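PDB 6Q56: tRNA (adenine(22)-N(1))-methyltransferase from Bacillus subtilis, which catalyses the S-adenosyl-L-methionine-dependent N1-methylation of adenosine 22 in tRNA, giving N(1)-methyladenosine at that position. Local coordinates for residues K8-V13 against T92-G97; H103-G108 against L118-N123; D110-K115 against E136-I141; V127-W132 against E154-E159; D168-S173 against F181-K186. The protein carries 2 engineered substitutions. One frame throughout, in Å; residues are numbered along the deposited sequence.

Interaction 1 (K8-V13 against T92-G97); sequences KRLQTV and TIAGMG
Arg9 and Gly95 share one acceptor. The side-chain OE1 of Gln121, on the neighbouring strand 117-122, takes hydrogen bonds from Arg9 NH1 and from the backbone N of Gly95. The two donor atoms, Arg9 NH1 and Gly95 N, lie 3.9 Å apart, and the guanidinium comes at the glycine obliquely. Arg9 gets there by setting CG anti to its backbone N (chi1 -171°) and then bending at chi3 (43°). Gly95 turns the corner of the chain with a positive phi, easy for glycine. Glu148 accepts from the backbone N of Lys8 and of Arg9 at the start of the helix.

Further along, the contact is apolar. Leu10 CD2 meets Ala94 CB at 3.9 Å. Val13 CG1 packs on Thr92 CG2 at 3.6 Å, the two side chains crossing at a slant. The hydroxyl of Thr92 takes no part in this packing: its OG1 is hydrogen-bonded to Asp25 OD1. Each threonine branch thus has its own task, the methyl facing the helix and the oxygen the adjoining strand.

Helix 8-14 therefore lies on one face of the central sheet, at strand 90-96. This is the layered alpha/beta build of Rossmann-like class I methyltransferases, with helices against a mainly parallel sheet of strand order 3-2-1-4-5-7-6.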
# COMPACT_ATOMS: atom_id res chain seq x y z
N LYS A 8 6.51 7.19 11.56
CA LYS A 8 6.63 7.98 10.35
C LYS A 8 5.75 7.35 9.29
O LYS A 8 5.03 8.03 8.57
CB LYS A 8 8.07 8.00 9.86
CG LYS A 8 8.95 9.04 10.53
CD LYS A 8 10.38 8.99 10.01
CE LYS A 8 11.24 10.11 10.56
NZ LYS A 8 11.21 11.33 9.72
N ARG A 9 5.82 6.04 9.22
CA ARG A 9 5.07 5.26 8.26
C ARG A 9 3.57 5.52 8.31
O ARG A 9 2.97 5.86 7.30
CB ARG A 9 5.35 3.77 8.46
CG ARG A 9 4.80 2.87 7.39
CD ARG A 9 5.39 1.49 7.56
NE ARG A 9 5.40 1.09 8.96
CZ ARG A 9 4.38 0.53 9.58
NH1 ARG A 9 3.26 0.29 8.93
NH2 ARG A 9 4.47 0.21 10.85
N LEU A 10 2.95 5.34 9.47
CA LEU A 10 1.52 5.56 9.61
C LEU A 10 1.18 7.04 9.63
O LEU A 10 0.08 7.44 9.26
CB LEU A 10 0.98 4.85 10.85
CG LEU A 10 1.10 3.33 10.80
CD1 LEU A 10 0.26 2.68 11.89
CD2 LEU A 10 0.69 2.81 9.44
N GLN A 11 2.13 7.86 10.05
CA GLN A 11 1.93 9.29 10.08
C GLN A 11 1.68 9.71 8.65
O GLN A 11 0.77 10.46 8.35
CB GLN A 11 3.16 10.01 10.63
CG GLN A 11 2.95 11.49 10.84
CD GLN A 11 1.75 11.76 11.72
OE1 GLN A 11 1.62 11.19 12.80
NE2 GLN A 11 0.87 12.63 11.27
N THR A 12 2.53 9.19 7.77
CA THR A 12 2.45 9.47 6.35
C THR A 12 1.08 9.06 5.82
O THR A 12 0.46 9.80 5.08
CB THR A 12 3.55 8.73 5.57
OG1 THR A 12 4.82 9.30 5.88
CG2 THR A 12 3.33 8.82 4.08
N VAL A 13 0.62 7.88 6.22
CA VAL A 13 -0.67 7.39 5.78
C VAL A 13 -1.79 8.32 6.22
O VAL A 13 -2.65 8.69 5.44
CB VAL A 13 -0.94 5.97 6.32
CG1 VAL A 13 -2.36 5.54 6.05
CG2 VAL A 13 0.04 4.98 5.72
N THR A 92 -7.72 2.78 4.66
CA THR A 92 -6.31 2.61 4.90
C THR A 92 -5.98 1.14 5.14
O THR A 92 -6.62 0.48 5.93
CB THR A 92 -5.83 3.42 6.11
OG1 THR A 92 -6.65 3.14 7.24
CG2 THR A 92 -5.88 4.89 5.82
N ILE A 93 -4.97 0.67 4.43
CA ILE A 93 -4.49 -0.70 4.57
C ILE A 93 -2.98 -0.61 4.58
O ILE A 93 -2.36 -0.30 3.58
CB ILE A 93 -4.95 -1.60 3.43
CG1 ILE A 93 -6.40 -1.32 3.05
CG2 ILE A 93 -4.77 -3.05 3.82
CD1 ILE A 93 -6.91 -2.16 1.90
N ALA A 94 -2.38 -0.88 5.73
CA ALA A 94 -0.94 -0.80 5.88
C ALA A 94 -0.34 -1.92 6.71
O ALA A 94 -1.03 -2.67 7.36
CB ALA A 94 -0.58 0.54 6.50
N GLY A 95 0.99 -2.01 6.66
CA GLY A 95 1.72 -3.03 7.39
C GLY A 95 1.48 -4.42 6.83
O GLY A 95 1.55 -5.40 7.54
N MET A 96 1.21 -4.48 5.53
CA MET A 96 0.98 -5.74 4.85
C MET A 96 1.76 -5.78 3.55
O MET A 96 2.25 -4.77 3.07
CB MET A 96 -0.49 -5.92 4.52
CG MET A 96 -1.43 -5.81 5.70
SD MET A 96 -3.14 -6.08 5.20
CE MET A 96 -4.00 -5.35 6.58
N GLY A 97 1.86 -6.97 2.99
CA GLY A 97 2.53 -7.16 1.72
C GLY A 97 1.60 -6.70 0.63
O GLY A 97 0.38 -6.76 0.80

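Interaction 2 (H103-G108 against L118-N123); sequences HILEAG and LILQPN
Leu105 sends its two methyl branches to two leucines of strand 117-122. Leu105 CD1 lies 4.2 Å from Leu118 CD1. Leu105 CD2 lies 4.0 Å from Leu120 CD2. The two meetings differ in kind. Leu105 and Leu118 lie alongside, pointing opposite ways, whereas Leu105 and Leu120 meet tip to tip. The strand leucines both have the usual extended form, with chi2 near 180°. Leu105 does not: its chi2 of -37°, well away from the common leucine values, turns the fork so that CD1 comes to Leu118 and CD2 to Leu120. The contact joins the helix and second strand of a beta-alpha-beta unit made of strand 90-96, helix 98-107 and strand 117-122. Ile93 of the first strand touches both Leu105 and Leu120. Trp132 and Ile129 of helix 127-135 also border this buried apolar layer, on Leu105 and Leu120 respectively. On the other face of the strand, Gln121 NE2 donates to Asn123 OD1 at 3.3 Å. The bond is fairly straight at 163°, and Asn123 OD1 lies near the amide plane of Gln121, while the donor sits above the carbonyl plane of Asn123.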
# COMPACT_ATOMS: atom_id res chain seq x y z
N HIS A 103 -5.11 -8.52 -2.62
CA HIS A 103 -6.07 -9.59 -2.38
C HIS A 103 -7.25 -9.05 -1.59
O HIS A 103 -8.39 -9.34 -1.91
CB HIS A 103 -5.41 -10.77 -1.66
CG HIS A 103 -6.39 -11.69 -1.00
ND1 HIS A 103 -7.08 -12.66 -1.69
CD2 HIS A 103 -6.81 -11.77 0.29
CE1 HIS A 103 -7.87 -13.31 -0.86
NE2 HIS A 103 -7.73 -12.79 0.35
N ILE A 104 -6.96 -8.26 -0.57
CA ILE A 104 -8.00 -7.68 0.26
C ILE A 104 -8.90 -6.80 -0.61
O ILE A 104 -10.12 -6.91 -0.56
CB ILE A 104 -7.40 -6.90 1.43
CG1 ILE A 104 -6.81 -7.87 2.45
CG2 ILE A 104 -8.43 -6.01 2.09
CD1 ILE A 104 -5.97 -7.22 3.52
N LEU A 105 -8.30 -5.93 -1.41
CA LEU A 105 -9.07 -5.04 -2.27
C LEU A 105 -9.95 -5.81 -3.25
O LEU A 105 -11.11 -5.48 -3.43
CB LEU A 105 -8.15 -4.12 -3.07
CG LEU A 105 -7.59 -2.84 -2.45
CD1 LEU A 105 -8.57 -2.13 -1.55
CD2 LEU A 105 -6.28 -3.07 -1.76
N GLU A 106 -9.39 -6.83 -3.88
CA GLU A 106 -10.13 -7.63 -4.85
C GLU A 106 -11.24 -8.45 -4.21
O GLU A 106 -12.33 -8.54 -4.74
CB GLU A 106 -9.18 -8.53 -5.62
CG GLU A 106 -9.86 -9.48 -6.60
CD GLU A 106 -10.50 -8.77 -7.77
OE1 GLU A 106 -10.14 -7.62 -8.06
OE2 GLU A 106 -11.39 -9.36 -8.41
N ALA A 107 -10.96 -9.04 -3.06
CA ALA A 107 -11.95 -9.86 -2.37
C ALA A 107 -13.13 -9.04 -1.87
O ALA A 107 -14.23 -9.55 -1.77
CB ALA A 107 -11.31 -10.61 -1.22
N GLY A 108 -12.89 -7.78 -1.56
CA GLY A 108 -13.96 -6.94 -1.05
C GLY A 108 -14.30 -5.73 -1.89
O GLY A 108 -14.78 -4.75 -1.36
N LEU A 118 -8.21 5.52 -1.39
CA LEU A 118 -7.45 4.40 -0.88
C LEU A 118 -6.04 4.86 -0.55
O LEU A 118 -5.38 5.46 -1.37
CB LEU A 118 -7.41 3.26 -1.89
CG LEU A 118 -8.74 2.68 -2.37
CD1 LEU A 118 -8.50 1.60 -3.41
CD2 LEU A 118 -9.56 2.15 -1.23
N ILE A 119 -5.61 4.56 0.66
CA ILE A 119 -4.28 4.91 1.13
C ILE A 119 -3.66 3.58 1.53
O ILE A 119 -3.90 3.07 2.62
CB ILE A 119 -4.31 5.87 2.31
CG1 ILE A 119 -5.32 6.98 2.06
CG2 ILE A 119 -2.93 6.45 2.55
CD1 ILE A 119 -5.66 7.78 3.29
N LEU A 120 -2.87 3.03 0.63
CA LEU A 120 -2.26 1.74 0.81
C LEU A 120 -0.77 1.81 1.11
O LEU A 120 -0.02 2.46 0.41
CB LEU A 120 -2.50 0.93 -0.45
CG LEU A 120 -3.93 1.05 -0.97
CD1 LEU A 120 -4.05 0.60 -2.41
CD2 LEU A 120 -4.87 0.27 -0.08
N GLN A 121 -0.36 1.11 2.16
CA GLN A 121 1.03 1.08 2.56
C GLN A 121 1.56 -0.34 2.54
O GLN A 121 1.51 -1.05 3.54
CB GLN A 121 1.23 1.71 3.94
CG GLN A 121 2.68 1.87 4.35
CD GLN A 121 3.22 0.66 5.07
OE1 GLN A 121 2.67 0.23 6.07
NE2 GLN A 121 4.30 0.11 4.57
N PRO A 122 2.07 -0.77 1.40
CA PRO A 122 2.61 -2.12 1.30
C PRO A 122 4.02 -2.23 1.88
O PRO A 122 4.82 -1.33 1.69
CB PRO A 122 2.63 -2.37 -0.20
CG PRO A 122 2.78 -1.03 -0.81
CD PRO A 122 2.13 -0.05 0.13
N ASN A 123 4.33 -3.35 2.51
CA ASN A 123 5.67 -3.55 3.03
C ASN A 123 6.63 -3.97 1.91
O ASN A 123 7.82 -3.75 2.00
CB ASN A 123 5.64 -4.58 4.15
CG ASN A 123 5.01 -4.04 5.41
OD1 ASN A 123 5.14 -2.86 5.72
ND2 ASN A 123 4.33 -4.90 6.15

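Interaction 3 (D110-K115 against E136-I141); sequences DKLTGK and ERYALI
Tyr138 lays its ring end against Leu112 and Gly114. These two residues sit in the loop between helix 98-107 and strand 117-122, which is the return connection of a beta-alpha-beta unit in the Rossmann-like fold. Tyr138 lies on the way from helix 127-135 into strand 139-148, so the contact joins this loop to the chain leading into that strand.

The meeting across the two segments is by van der Waals packing. Tyr138 holds CG beside its backbone N and anti to the carbonyl carbon (chi1 -64°), which sends the far end of the ring to the loop. Leu112 CD1 approaches Tyr138 OH to 3.5 Å, and the two side chains cross at about a right angle. Tyr138 CE1 lies 3.7 Å from Gly114 O, which reaches the ring obliquely. Tyr138 CE1 is also 4.1 Å from Gly114 CA. The same ring meets Trp132 with the planes about 20° apart, and it touches Leu118 and Leu133. Replacing Tyr138 by an alanine would probably open a gap between Leu112, Gly114 and Trp132 and leave the loop without the ring it rests on.

Hydrogen bonds shape the loop itself. Glu116 accepts from the backbone N of Thr113 and of Gly114. Thr113 also makes an ST turn, Thr113 OG1 accepting from Lys115 N at 3.1 Å with an angle of 165°.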
# COMPACT_ATOMS: atom_id res chain seq x y z
N ASP A 110 -16.68 -5.37 -3.64
CA ASP A 110 -18.13 -5.25 -3.65
C ASP A 110 -18.53 -4.18 -2.64
O ASP A 110 -19.59 -3.57 -2.75
CB ASP A 110 -18.78 -6.55 -3.23
CG ASP A 110 -18.60 -7.65 -4.25
OD1 ASP A 110 -18.42 -7.34 -5.44
OD2 ASP A 110 -18.66 -8.83 -3.85
N LYS A 111 -17.67 -3.98 -1.65
CA LYS A 111 -17.92 -3.01 -0.60
C LYS A 111 -17.50 -1.62 -1.02
O LYS A 111 -17.71 -0.66 -0.29
CB LYS A 111 -17.15 -3.40 0.65
CG LYS A 111 -17.49 -4.77 1.20
CD LYS A 111 -18.89 -4.79 1.76
CE LYS A 111 -19.26 -6.15 2.30
NZ LYS A 111 -18.54 -6.46 3.55
N LEU A 112 -16.90 -1.51 -2.19
CA LEU A 112 -16.43 -0.23 -2.68
C LEU A 112 -17.33 0.41 -3.71
O LEU A 112 -17.85 -0.26 -4.59
CB LEU A 112 -15.05 -0.38 -3.30
CG LEU A 112 -14.00 -1.00 -2.39
CD1 LEU A 112 -12.73 -1.31 -3.16
CD2 LEU A 112 -13.72 -0.09 -1.22
N THR A 113 -17.51 1.71 -3.59
CA THR A 113 -18.30 2.46 -4.53
C THR A 113 -17.37 2.93 -5.62
O THR A 113 -17.76 3.10 -6.77
CB THR A 113 -18.92 3.70 -3.87
OG1 THR A 113 -17.89 4.65 -3.60
CG2 THR A 113 -19.61 3.33 -2.59
N GLY A 114 -16.12 3.15 -5.24
CA GLY A 114 -15.09 3.60 -6.16
C GLY A 114 -14.59 4.99 -5.83
O GLY A 114 -13.50 5.38 -6.23
N LYS A 115 -15.40 5.74 -5.09
CA LYS A 115 -15.05 7.11 -4.74
C LYS A 115 -14.24 7.21 -3.47
O LYS A 115 -13.69 8.27 -3.16
CB LYS A 115 -16.32 7.93 -4.60
CG LYS A 115 -17.15 7.95 -5.87
CD LYS A 115 -16.34 8.48 -7.03
CE LYS A 115 -17.16 8.49 -8.30
NZ LYS A 115 -17.68 7.14 -8.60
N GLU A 136 -9.06 -1.91 -11.77
CA GLU A 136 -10.35 -1.50 -11.23
C GLU A 136 -10.61 -0.03 -11.52
O GLU A 136 -11.49 0.59 -10.93
CB GLU A 136 -10.39 -1.75 -9.72
CG GLU A 136 -10.19 -3.20 -9.33
CD GLU A 136 -11.28 -4.11 -9.87
OE1 GLU A 136 -12.24 -3.59 -10.47
OE2 GLU A 136 -11.17 -5.34 -9.68
N ARG A 137 -9.83 0.53 -12.45
CA ARG A 137 -9.56 1.84 -13.16
C ARG A 137 -9.09 3.05 -12.29
O ARG A 137 -8.90 4.16 -12.79
CB ARG A 137 -10.69 2.28 -14.14
CG ARG A 137 -10.96 1.28 -15.25
CD ARG A 137 -12.08 1.76 -16.17
NE ARG A 137 -11.75 3.03 -16.81
CZ ARG A 137 -11.12 3.14 -17.98
NH1 ARG A 137 -10.75 2.05 -18.64
NH2 ARG A 137 -10.87 4.34 -18.49
N TYR A 138 -8.92 2.79 -11.00
CA TYR A 138 -8.48 3.82 -10.06
C TYR A 138 -7.32 4.62 -10.61
O TYR A 138 -6.61 4.17 -11.52
CB TYR A 138 -8.09 3.18 -8.72
CG TYR A 138 -9.23 2.49 -8.01
CD1 TYR A 138 -10.05 3.18 -7.14
CD2 TYR A 138 -9.48 1.14 -8.21
CE1 TYR A 138 -11.09 2.56 -6.49
CE2 TYR A 138 -10.52 0.50 -7.56
CZ TYR A 138 -11.32 1.22 -6.70
OH TYR A 138 -12.36 0.59 -6.05
N ALA A 139 -7.12 5.81 -10.06
CA ALA A 139 -6.06 6.69 -10.47
C ALA A 139 -5.18 6.98 -9.27
O ALA A 139 -5.66 7.37 -8.21
CB ALA A 139 -6.64 7.97 -11.02
N LEU A 140 -3.88 6.79 -9.43
CA LEU A 140 -2.94 7.08 -8.37
C LEU A 140 -2.81 8.58 -8.32
O LEU A 140 -2.45 9.19 -9.31
CB LEU A 140 -1.58 6.46 -8.65
CG LEU A 140 -1.34 5.03 -8.20
CD1 LEU A 140 -0.15 4.45 -8.93
CD2 LEU A 140 -1.14 4.99 -6.70
N ILE A 141 -3.11 9.18 -7.18
CA ILE A 141 -3.00 10.61 -7.08
C ILE A 141 -1.72 11.04 -6.40
O ILE A 141 -1.33 12.19 -6.48
CB ILE A 141 -4.22 11.24 -6.40
CG1 ILE A 141 -4.40 10.68 -4.99
CG2 ILE A 141 -5.46 10.96 -7.23
CD1 ILE A 141 -5.56 11.31 -4.26

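Interaction 4 (V127-W132 against E154-E159); sequences VHIREW and EVLVAE. With NI (nickel (II) ion), chain E.
Leu156 CD2 lies over one face of the Arg130 guanidinium, 3.8 Å above its plane and offset toward the rim. Glu154 OE2 stands at the edge of the group, 4.2 Å from Arg130 NH2. At the edge of the His128 ring, in its plane, lies a nickel-bound water. The contact packs helix 127-135 on the sheet of the Rossmann-like fold, helix 127-132 running within 9° of strand 154-159. The extended chain of Arg130 crosses Leu156 at about a right angle, with Arg130 CG 3.7 Å from Leu156 CD2. Ile129 CG2 touches the same methyl. Another water accepts from Arg130 NH1 at 3.0 Å; it lies very close to Glu154 OE2, too short a contact to be sure of. The firm partners of Arg130 lie elsewhere: a salt bridge from NE to Glu143 and a hydrogen bond from NH1 to Met176 O. With a leucine in place of Arg130, the Glu143 carboxylate would probably lose its charged mate. On another side of the helix, His128 NE2 binds the nickel ion at 1.9 Å, together with His125 ND1.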
# COMPACT_ATOMS: atom_id res chain seq x y z
N VAL A 127 3.80 -3.32 -6.48
CA VAL A 127 3.36 -3.57 -7.83
C VAL A 127 2.00 -4.28 -7.90
O VAL A 127 1.19 -3.95 -8.74
CB VAL A 127 4.40 -4.38 -8.62
CG1 VAL A 127 4.72 -5.68 -7.94
CG2 VAL A 127 3.94 -4.60 -10.05
N HIS A 128 1.77 -5.24 -7.02
CA HIS A 128 0.51 -5.96 -7.01
C HIS A 128 -0.66 -5.00 -6.81
O HIS A 128 -1.75 -5.22 -7.32
CB HIS A 128 0.49 -7.02 -5.91
CG HIS A 128 1.58 -8.03 -6.01
ND1 HIS A 128 1.72 -8.87 -7.09
CD2 HIS A 128 2.57 -8.36 -5.15
CE1 HIS A 128 2.76 -9.66 -6.90
NE2 HIS A 128 3.29 -9.38 -5.73
N ILE A 129 -0.43 -3.95 -6.04
CA ILE A 129 -1.45 -2.96 -5.77
C ILE A 129 -1.69 -2.10 -6.99
O ILE A 129 -2.82 -1.81 -7.33
CB ILE A 129 -1.07 -2.07 -4.58
CG1 ILE A 129 -0.96 -2.91 -3.31
CG2 ILE A 129 -2.09 -0.98 -4.38
CD1 ILE A 129 -0.58 -2.11 -2.10
N ARG A 130 -0.61 -1.69 -7.66
CA ARG A 130 -0.74 -0.86 -8.84
C ARG A 130 -1.46 -1.61 -9.95
O ARG A 130 -2.28 -1.04 -10.66
CB ARG A 130 0.63 -0.36 -9.30
CG ARG A 130 1.25 0.64 -8.35
CD ARG A 130 2.51 1.27 -8.91
NE ARG A 130 3.26 1.98 -7.89
CZ ARG A 130 4.19 1.43 -7.12
NH1 ARG A 130 4.48 0.15 -7.25
NH2 ARG A 130 4.81 2.15 -6.22
N GLU A 131 -1.15 -2.89 -10.10
CA GLU A 131 -1.80 -3.69 -11.13
C GLU A 131 -3.29 -3.78 -10.84
O GLU A 131 -4.10 -3.66 -11.74
CB GLU A 131 -1.16 -5.07 -11.21
CG GLU A 131 0.22 -5.07 -11.83
CD GLU A 131 0.83 -6.45 -11.93
OE1 GLU A 131 0.28 -7.38 -11.34
OE2 GLU A 131 1.87 -6.59 -12.59
N TRP A 132 -3.64 -3.99 -9.58
CA TRP A 132 -5.04 -4.08 -9.20
C TRP A 132 -5.74 -2.74 -9.40
O TRP A 132 -6.83 -2.69 -9.93
CB TRP A 132 -5.18 -4.52 -7.75
CG TRP A 132 -6.59 -4.72 -7.37
CD1 TRP A 132 -7.31 -5.86 -7.52
CD2 TRP A 132 -7.46 -3.75 -6.81
NE1 TRP A 132 -8.59 -5.66 -7.07
CE2 TRP A 132 -8.70 -4.37 -6.63
CE3 TRP A 132 -7.31 -2.42 -6.44
CZ2 TRP A 132 -9.79 -3.70 -6.10
CZ3 TRP A 132 -8.39 -1.76 -5.91
CH2 TRP A 132 -9.61 -2.40 -5.74
N GLU A 154 6.62 2.18 1.28
CA GLU A 154 5.92 2.93 0.27
C GLU A 154 4.48 3.16 0.70
O GLU A 154 3.91 2.37 1.43
CB GLU A 154 5.92 2.17 -1.04
CG GLU A 154 7.26 2.13 -1.73
CD GLU A 154 7.40 0.93 -2.63
OE1 GLU A 154 6.90 -0.14 -2.26
OE2 GLU A 154 8.02 1.06 -3.70
N VAL A 155 3.91 4.25 0.21
CA VAL A 155 2.53 4.59 0.50
C VAL A 155 1.88 5.04 -0.79
O VAL A 155 2.33 5.99 -1.42
CB VAL A 155 2.42 5.69 1.56
CG1 VAL A 155 0.97 6.11 1.75
CG2 VAL A 155 3.00 5.22 2.88
N LEU A 156 0.83 4.34 -1.19
CA LEU A 156 0.13 4.64 -2.42
C LEU A 156 -1.23 5.24 -2.12
O LEU A 156 -1.96 4.76 -1.27
CB LEU A 156 -0.03 3.39 -3.26
CG LEU A 156 1.22 2.88 -3.97
CD1 LEU A 156 2.33 2.58 -2.98
CD2 LEU A 156 0.89 1.65 -4.80
N VAL A 157 -1.57 6.30 -2.84
CA VAL A 157 -2.83 6.96 -2.66
C VAL A 157 -3.58 6.95 -3.97
O VAL A 157 -3.06 7.37 -4.99
CB VAL A 157 -2.65 8.41 -2.22
CG1 VAL A 157 -3.99 9.09 -2.08
CG2 VAL A 157 -1.86 8.46 -0.93
N ALA A 158 -4.80 6.46 -3.93
CA ALA A 158 -5.61 6.38 -5.13
C ALA A 158 -7.05 6.77 -4.90
O ALA A 158 -7.59 6.63 -3.81
CB ALA A 158 -5.53 4.98 -5.71
N GLU A 159 -7.67 7.25 -5.96
CA GLU A 159 -9.07 7.66 -5.98
C GLU A 159 -9.62 7.39 -7.37
O GLU A 159 -8.85 7.17 -8.30
CB GLU A 159 -9.19 9.15 -5.67
CG GLU A 159 -9.14 9.50 -4.20
CD GLU A 159 -9.14 10.99 -3.94
OE1 GLU A 159 -9.25 11.77 -4.90
OE2 GLU A 159 -9.03 11.38 -2.77
NI NI E . 4.53 -10.09 -4.41
O HOH W 1 7.10 0.16 -5.87
O HOH W 2 5.03 -11.35 -5.72

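Interaction 5 (D168-S173 against F181-K186); sequences DGISLS and FLAKEK
Ile170, in the loop leading into helix 172-178, meets Ala183 of helix 180-185. These two short helices follow the last strand of the sheet and precede the long C-terminal helices 188-210 and 215-234. They thus form a helical link between the Rossmann-like part and the C-terminal helices.

The apolar contact is a single touch, Ile170 CD1 against Ala183 CB at 3.6 Å. Ile170 reaches out with CG1 anti to the backbone N (chi1 -169°) and chi2 near 180°, so its long branch is stretched toward the helix.

The polar groups add little across the contact. Lys184 CE passes Asp168 O at 4.3 Å. The charges of Asp168 OD2 and Lys184 NZ are opposite but 5.9 Å apart, too far for a salt bridge, and any pull between them is likely to be weak at this exposed surface.

Other polar bonds tie the pieces to their surroundings. Leu182 N donates to Glu143 OE1, and Lys186 NZ makes a salt bridge with Asp236 near the C-terminus. Lys186 leaves the helix with positive phi while Lys186 N still donates to Leu182 O at 2.8 Å. At the start of helix 172-178, Ser171 is the N-cap, its OG accepting from Ala174 N.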
# COMPACT_ATOMS: atom_id res chain seq x y z
N ASP A 168 1.61 8.94 -17.34
CA ASP A 168 2.03 9.70 -18.50
C ASP A 168 3.54 9.88 -18.46
O ASP A 168 4.08 10.36 -17.48
CB ASP A 168 1.35 11.07 -18.52
CG ASP A 168 1.89 11.97 -19.59
OD1 ASP A 168 1.60 11.73 -20.77
OD2 ASP A 168 2.61 12.93 -19.25
N GLY A 169 4.21 9.48 -19.53
CA GLY A 169 5.65 9.62 -19.60
C GLY A 169 6.46 8.42 -19.17
O GLY A 169 7.67 8.42 -19.32
N ILE A 170 5.80 7.40 -18.64
CA ILE A 170 6.50 6.20 -18.20
C ILE A 170 5.74 4.95 -18.62
O ILE A 170 4.53 4.98 -18.74
CB ILE A 170 6.70 6.19 -16.67
CG1 ILE A 170 7.66 5.08 -16.26
CG2 ILE A 170 5.38 6.02 -15.96
CD1 ILE A 170 8.18 5.21 -14.85
N SER A 171 6.45 3.86 -18.84
CA SER A 171 5.82 2.61 -19.24
C SER A 171 5.02 2.02 -18.09
O SER A 171 5.40 2.11 -16.94
CB SER A 171 6.87 1.60 -19.69
OG SER A 171 7.68 1.19 -18.61
N LEU A 172 3.88 1.41 -18.42
CA LEU A 172 3.05 0.80 -17.41
C LEU A 172 3.88 -0.21 -16.67
O LEU A 172 3.83 -0.32 -15.46
CB LEU A 172 1.85 0.11 -18.04
CG LEU A 172 0.72 1.01 -18.48
CD1 LEU A 172 -0.50 0.19 -18.84
CD2 LEU A 172 0.40 2.00 -17.38
N SER A 173 4.66 -0.95 -17.44
CA SER A 173 5.51 -1.99 -16.90
C SER A 173 6.37 -1.47 -15.76
O SER A 173 6.34 -2.01 -14.67
CB SER A 173 6.39 -2.56 -18.00
OG SER A 173 7.25 -3.54 -17.48
N PHE A 181 4.88 8.04 -9.70
CA PHE A 181 5.24 9.27 -9.00
C PHE A 181 6.63 9.11 -8.43
O PHE A 181 7.46 10.00 -8.56
CB PHE A 181 4.26 9.56 -7.87
CG PHE A 181 2.92 10.05 -8.34
CD1 PHE A 181 2.71 11.38 -8.59
CD2 PHE A 181 1.87 9.17 -8.51
CE1 PHE A 181 1.48 11.83 -9.02
CE2 PHE A 181 0.64 9.61 -8.93
CZ PHE A 181 0.45 10.95 -9.19
N LEU A 182 6.87 7.98 -7.80
CA LEU A 182 8.16 7.71 -7.20
C LEU A 182 9.26 7.82 -8.23
O LEU A 182 10.32 8.37 -7.97
CB LEU A 182 8.16 6.33 -6.55
CG LEU A 182 7.11 6.21 -5.45
CD1 LEU A 182 7.13 4.84 -4.80
CD2 LEU A 182 7.27 7.31 -4.42
N ALA A 183 9.00 7.29 -9.42
CA ALA A 183 9.97 7.31 -10.51
C ALA A 183 10.35 8.74 -10.89
O ALA A 183 11.50 9.01 -11.13
CB ALA A 183 9.43 6.57 -11.71
N LYS A 184 9.36 9.62 -10.95
CA LYS A 184 9.60 11.02 -11.31
C LYS A 184 10.43 11.71 -10.25
O LYS A 184 11.33 12.49 -10.56
CB LYS A 184 8.28 11.77 -11.47
CG LYS A 184 7.52 11.45 -12.73
CD LYS A 184 6.39 12.44 -12.93
CE LYS A 184 5.19 11.82 -13.61
NZ LYS A 184 4.02 12.72 -13.57
N GLU A 185 10.10 11.43 -9.00
CA GLU A 185 10.79 12.01 -7.86
C GLU A 185 12.24 11.56 -7.82
O GLU A 185 13.15 12.37 -7.75
CB GLU A 185 10.10 11.62 -6.55
CG GLU A 185 10.60 12.36 -5.34
CD GLU A 185 9.88 11.99 -4.06
OE1 GLU A 185 9.25 10.91 -4.01
OE2 GLU A 185 9.96 12.77 -3.10
N LYS A 186 12.44 10.25 -7.87
CA LYS A 186 13.78 9.67 -7.83
C LYS A 186 14.53 10.14 -6.59
O LYS A 186 15.63 10.65 -6.69
CB LYS A 186 14.57 10.01 -9.08
CG LYS A 186 14.20 9.23 -10.32
CD LYS A 186 15.19 9.48 -11.44
CE LYS A 186 14.57 9.15 -12.79
NZ LYS A 186 15.56 9.30 -13.89

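Overall arrangement
Interactions 2, 3 and 4 are buried, interaction 1 is partly buried and interaction 5 lies on the surface. Interactions 1, 2 and 4 all bear on neighbouring strands of one sheet. Their centres are 8 to 12 Å apart, and backbone bonds such as Leu120 O to Leu156 N (2.6 Å) knit their strands together. Interaction 2 is purely leucine packing. Interactions 1 and 4 add an arginine, and the helix of interaction 4 also carries a nickel ligand. Interaction 3 sets a tyrosine against a loop, and its Leu140 and Ile141 touch Phe181 of interaction 5. Leu182 of interaction 5 rests on Arg130 of interaction 4, linking the surface helices to the core.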